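Local coordinates for protein phytanoyl-CoA dioxygenase (Streptomyces malaysiense, PDB 6ZYL) that catalyses the beta-hydroxylation of thioholgamide as a non-heme monooxygenase, probably with iron and 2-oxoglutarate as in related dioxygenases, at residues A126-A131 with M216-G221; T159-R164 with A197-V202. All blocks are in the same frame, centred on the assembly; numbering follows the deposited sequence.

How the contacts relate
Following the chain from its N terminus, residues 126-131 come first, then 159-164, 197-202 and finally 216-221, so contact 2 is nested inside the loop closed by contact 1. The inner loop, part of it not modelled, has neither helix nor strand between its two segments; the outer one also includes strand 143-149 of the larger sheet. All four segments contribute to one antiparallel sheet, ordered 128-129, 217-220, 160-162, 200-201. Contact 1 adds the first strand and contact 2 the last, while the two inner strands join the contacts directly, for instance through a probable hydrogen bond from Arg-161 N to Ala-219 O (2.7 Å).

Contact 1. Residues A126-A131 with M216-G221; sequences AWHQDA and MAHASG
His-218 and Asp-130 meet through a bent hydrogen bond, NE2 to OD1 at 2.8 Å. The oxygen lies in the imidazole plane, but the nitrogen approaches it from above the carboxylate plane, about 47° out of it. The carboxylate has a second partner: its OD2 is hydrogen-bonded to His-212 NE2. Two backbone bonds then pair His-128 with His-218 in antiparallel fashion, from His-218 N to His-128 O (2.9 Å) and from His-128 N to His-218 O (3.1 Å). A water links Asp-130 N to Met-216 O just past this pair.

The His-128 ring is fixed from its own segment. With CG set between the backbone N and the carbonyl carbon (chi1 71°), ND1 turns back to Ala-126 O at 2.8 Å, in the ring plane, which sets the rotation of the imidazole and leaves NE2 on the bound-tartrate side, with its flank near His-218. His-128 NE2 lies 3.6 Å from His-218 CE1, the ring planes inclined at 63°. A His-X-Asp sequence with a distant histidine gathered in this way is consistent with the facial metal triad of the phytanoyl-CoA dioxygenase family, here without its metal. The tartrate, probably from the crystallisation liquor, is hydrogen-bonded to Ser-220 OG and lies beside His-128.

Away from the histidines, Ala-219 CB sits squarely over the five-membered ring of Trp-127, a CH-pi contact 3.8 Å from its centroid, and Ala-217 O approaches the edge of the indole at CZ3 (3.4 Å). The indole NE1 is bonded to Glu-196. The chain turns a corner at Trp-127, and the short strand 128-129 that follows runs antiparallel to 217-220 as the outermost strand of its sheet; strand 160-162 flanks 217-220 on its other side.

Contact 2. Residues T159-R164 with A197-V202; sequences TMRYAR and AAAVDV
Residues 159-164 and 197-202 form an antiparallel strand pair at one border of the four-stranded sheet, where 200-201 is the outermost strand and 160-162 its inner neighbour. Tyr-162 and Val-200 make the hydrogen-bonded pair, Tyr-162 N to Val-200 O at 2.8 Å and Val-200 N to Tyr-162 O at 2.9 Å. Arg-161 and Asp-201 face each other as the non-hydrogen-bonded pair, and Val-202 N reaches Met-160 O (2.9 Å) beyond them. The ladder is closed by a side chain: in Thr-159 a chi1 of -167° swings OG1 away from its own N and out toward the other strand, where it donates to Val-202 O at 2.7 Å, an oxygen that Thr-153 OG1 also holds.

Val-202 lays its CG2 methyl over one face of the Tyr-162 ring, 3.5 Å from the centroid and displaced toward the CD2-CE2 side, a close CH-pi contact. The phenol OH continues to Ser-210 and His-212, and Phe-37 stacks on the same ring. These partners belong to strands 37-41 and 209-212 of the larger sheet, which faces this smaller one in the double-stranded beta-helix of the dioxygenase family.

The Arg-161 and Asp-201 side chains run side by side from the sheet, but it is the aliphatic CG of the arginine that touches OD1 (3.3 Å); its NE forms a salt bridge with Glu-196. At the more exposed end, the Arg-164 chain bends at chi3 (-93°) and brings a guanidinium face over Val-200 CG2, which is 3.5 Å from NH1. A water bridges Arg-164 N and Ala-198 O at this end of the contact.

Contact 1. Residues A126-A131 with M216-G221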
# COMPACT_ATOMS: atom_id res chain seq x y z
N ALA A 126 -4.50 -16.25 2.71
CA ALA A 126 -5.85 -16.37 3.26
C ALA A 126 -6.49 -14.99 3.38
O ALA A 126 -5.82 -13.95 3.36
CB ALA A 126 -5.81 -17.06 4.63
N TRP A 127 -7.81 -14.99 3.50
CA TRP A 127 -8.55 -13.75 3.70
C TRP A 127 -8.06 -13.04 4.96
O TRP A 127 -7.88 -13.68 6.01
CB TRP A 127 -10.04 -14.04 3.78
CG TRP A 127 -10.63 -14.45 2.47
CD1 TRP A 127 -10.75 -15.72 1.99
CD2 TRP A 127 -11.17 -13.59 1.47
NE1 TRP A 127 -11.34 -15.70 0.74
CE2 TRP A 127 -11.60 -14.40 0.40
CE3 TRP A 127 -11.33 -12.20 1.36
CZ2 TRP A 127 -12.19 -13.88 -0.75
CZ3 TRP A 127 -11.92 -11.69 0.22
CH2 TRP A 127 -12.34 -12.52 -0.82
N HIS A 128 -7.84 -11.74 4.86
CA HIS A 128 -7.29 -10.96 5.96
C HIS A 128 -7.44 -9.48 5.65
O HIS A 128 -7.76 -9.10 4.52
CB HIS A 128 -5.82 -11.31 6.21
CG HIS A 128 -4.90 -10.81 5.14
ND1 HIS A 128 -4.80 -11.40 3.90
CD2 HIS A 128 -4.04 -9.76 5.12
CE1 HIS A 128 -3.92 -10.75 3.17
NE2 HIS A 128 -3.44 -9.75 3.89
N GLN A 129 -7.22 -8.66 6.67
CA GLN A 129 -7.33 -7.21 6.56
C GLN A 129 -5.96 -6.58 6.79
O GLN A 129 -5.17 -7.06 7.61
CB GLN A 129 -8.32 -6.65 7.59
CG GLN A 129 -9.73 -7.23 7.49
CD GLN A 129 -10.55 -6.97 8.74
OE1 GLN A 129 -10.14 -7.30 9.85
NE2 GLN A 129 -11.71 -6.35 8.56
N ASP A 130 -5.69 -5.49 6.06
CA ASP A 130 -4.40 -4.82 6.19
C ASP A 130 -4.22 -4.21 7.57
O ASP A 130 -3.09 -4.10 8.06
CB ASP A 130 -4.26 -3.73 5.13
CG ASP A 130 -4.28 -4.27 3.71
OD1 ASP A 130 -3.84 -5.42 3.50
OD2 ASP A 130 -4.72 -3.53 2.81
N ALA A 131 -5.31 -3.81 8.22
CA ALA A 131 -5.22 -2.98 9.42
C ALA A 131 -4.66 -3.73 10.62
O ALA A 131 -4.26 -3.08 11.60
CB ALA A 131 -6.59 -2.41 9.77
N MET A 216 -10.84 -3.77 4.72
CA MET A 216 -11.34 -4.62 3.65
C MET A 216 -10.67 -5.98 3.74
O MET A 216 -9.44 -6.08 3.73
CB MET A 216 -11.08 -3.98 2.29
CG MET A 216 -11.27 -4.90 1.10
SD MET A 216 -12.91 -5.64 1.00
CE MET A 216 -13.95 -4.19 1.21
N ALA A 217 -11.47 -7.04 3.84
CA ALA A 217 -10.95 -8.40 3.78
C ALA A 217 -10.61 -8.73 2.34
O ALA A 217 -11.42 -8.50 1.43
CB ALA A 217 -11.97 -9.39 4.34
N HIS A 218 -9.41 -9.26 2.12
CA HIS A 218 -9.01 -9.64 0.77
C HIS A 218 -8.08 -10.84 0.83
O HIS A 218 -7.51 -11.16 1.87
CB HIS A 218 -8.33 -8.47 0.03
CG HIS A 218 -7.16 -7.88 0.76
ND1 HIS A 218 -5.90 -8.43 0.71
CD2 HIS A 218 -7.06 -6.78 1.54
CE1 HIS A 218 -5.07 -7.69 1.44
NE2 HIS A 218 -5.76 -6.69 1.95
N ALA A 219 -7.96 -11.51 -0.31
CA ALA A 219 -7.09 -12.66 -0.47
C ALA A 219 -6.46 -12.59 -1.85
O ALA A 219 -6.92 -11.85 -2.72
CB ALA A 219 -7.84 -13.98 -0.29
N SER A 220 -5.40 -13.37 -2.05
CA SER A 220 -4.70 -13.41 -3.32
C SER A 220 -4.31 -14.84 -3.63
O SER A 220 -3.87 -15.58 -2.75
CB SER A 220 -3.45 -12.52 -3.30
OG SER A 220 -3.77 -11.20 -2.90
N GLY A 221 -4.49 -15.24 -4.89
CA GLY A 221 -4.15 -16.57 -5.32
C GLY A 221 -2.76 -16.63 -5.93
O GLY A 221 -2.05 -15.62 -6.00
O HOH W 1 -7.29 -4.46 3.90

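Contact 2. Residues T159-R164 with A197-V202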
# COMPACT_ATOMS: atom_id res chain seq x y z
N THR A 159 -4.01 -12.19 -8.75
CA THR A 159 -4.54 -10.91 -8.31
C THR A 159 -5.27 -11.04 -6.97
O THR A 159 -5.54 -12.14 -6.47
CB THR A 159 -5.49 -10.33 -9.37
OG1 THR A 159 -5.75 -8.95 -9.06
CG2 THR A 159 -6.80 -11.10 -9.40
N MET A 160 -5.58 -9.89 -6.40
CA MET A 160 -6.29 -9.78 -5.14
C MET A 160 -7.79 -9.88 -5.35
O MET A 160 -8.32 -9.46 -6.39
CB MET A 160 -5.93 -8.44 -4.49
CG MET A 160 -6.48 -8.16 -3.12
SD MET A 160 -5.51 -6.81 -2.38
CE MET A 160 -5.72 -5.51 -3.60
N ARG A 161 -8.47 -10.47 -4.37
CA ARG A 161 -9.93 -10.53 -4.34
C ARG A 161 -10.43 -9.72 -3.16
O ARG A 161 -9.84 -9.76 -2.07
CB ARG A 161 -10.45 -11.97 -4.18
CG ARG A 161 -9.83 -13.01 -5.08
CD ARG A 161 -10.70 -14.27 -5.07
NE ARG A 161 -10.50 -15.10 -3.88
CZ ARG A 161 -9.38 -15.78 -3.62
NH1 ARG A 161 -8.36 -15.72 -4.46
NH2 ARG A 161 -9.29 -16.52 -2.52
N TYR A 162 -11.54 -9.01 -3.35
CA TYR A 162 -12.16 -8.23 -2.28
C TYR A 162 -13.43 -8.91 -1.79
O TYR A 162 -14.12 -9.59 -2.56
CB TYR A 162 -12.52 -6.82 -2.74
CG TYR A 162 -11.36 -5.87 -2.96
CD1 TYR A 162 -10.21 -5.95 -2.20
CD2 TYR A 162 -11.45 -4.88 -3.92
CE1 TYR A 162 -9.16 -5.07 -2.40
CE2 TYR A 162 -10.41 -4.00 -4.13
CZ TYR A 162 -9.27 -4.09 -3.37
OH TYR A 162 -8.25 -3.21 -3.60
N ALA A 163 -13.75 -8.70 -0.52
CA ALA A 163 -15.02 -9.11 0.08
C ALA A 163 -15.85 -7.84 0.29
O ALA A 163 -15.62 -7.10 1.25
CB ALA A 163 -14.81 -9.87 1.39
N ARG A 164 -16.79 -7.59 -0.61
CA ARG A 164 -17.59 -6.37 -0.57
C ARG A 164 -18.25 -6.20 0.79
O ARG A 164 -18.83 -7.14 1.34
CB ARG A 164 -18.64 -6.41 -1.67
CG ARG A 164 -19.33 -5.08 -1.96
CD ARG A 164 -20.35 -5.24 -3.09
NE ARG A 164 -19.78 -4.94 -4.40
CZ ARG A 164 -19.57 -5.84 -5.35
NH1 ARG A 164 -19.88 -7.11 -5.16
NH2 ARG A 164 -19.04 -5.46 -6.51
N ALA A 197 -17.86 -16.94 -3.66
CA ALA A 197 -18.57 -16.70 -4.90
C ALA A 197 -18.89 -15.22 -5.08
O ALA A 197 -18.94 -14.73 -6.21
CB ALA A 197 -19.86 -17.53 -4.94
N ALA A 198 -19.11 -14.50 -3.98
CA ALA A 198 -19.39 -13.07 -4.04
C ALA A 198 -18.13 -12.22 -4.07
O ALA A 198 -18.23 -11.00 -4.28
CB ALA A 198 -20.26 -12.66 -2.84
N ALA A 199 -16.96 -12.81 -3.85
CA ALA A 199 -15.72 -12.05 -3.89
C ALA A 199 -15.53 -11.39 -5.25
O ALA A 199 -16.04 -11.87 -6.27
CB ALA A 199 -14.53 -12.96 -3.57
N VAL A 200 -14.78 -10.29 -5.26
CA VAL A 200 -14.59 -9.48 -6.45
C VAL A 200 -13.11 -9.49 -6.81
O VAL A 200 -12.27 -9.00 -6.04
CB VAL A 200 -15.08 -8.04 -6.25
CG1 VAL A 200 -15.01 -7.26 -7.55
CG2 VAL A 200 -16.50 -8.03 -5.69
N ASP A 201 -12.79 -10.04 -7.98
CA ASP A 201 -11.42 -10.00 -8.49
C ASP A 201 -11.04 -8.57 -8.85
O ASP A 201 -11.80 -7.87 -9.53
CB ASP A 201 -11.29 -10.89 -9.72
CG ASP A 201 -10.96 -12.33 -9.38
OD1 ASP A 201 -10.57 -12.61 -8.23
OD2 ASP A 201 -11.08 -13.19 -10.27
N VAL A 202 -9.87 -8.13 -8.40
CA VAL A 202 -9.39 -6.78 -8.68
C VAL A 202 -8.63 -6.83 -10.01
O VAL A 202 -7.44 -7.16 -10.05
CB VAL A 202 -8.52 -6.24 -7.55
CG1 VAL A 202 -8.14 -4.79 -7.82
CG2 VAL A 202 -9.25 -6.36 -6.22
O HOH W 2 -17.89 -9.89 -2.04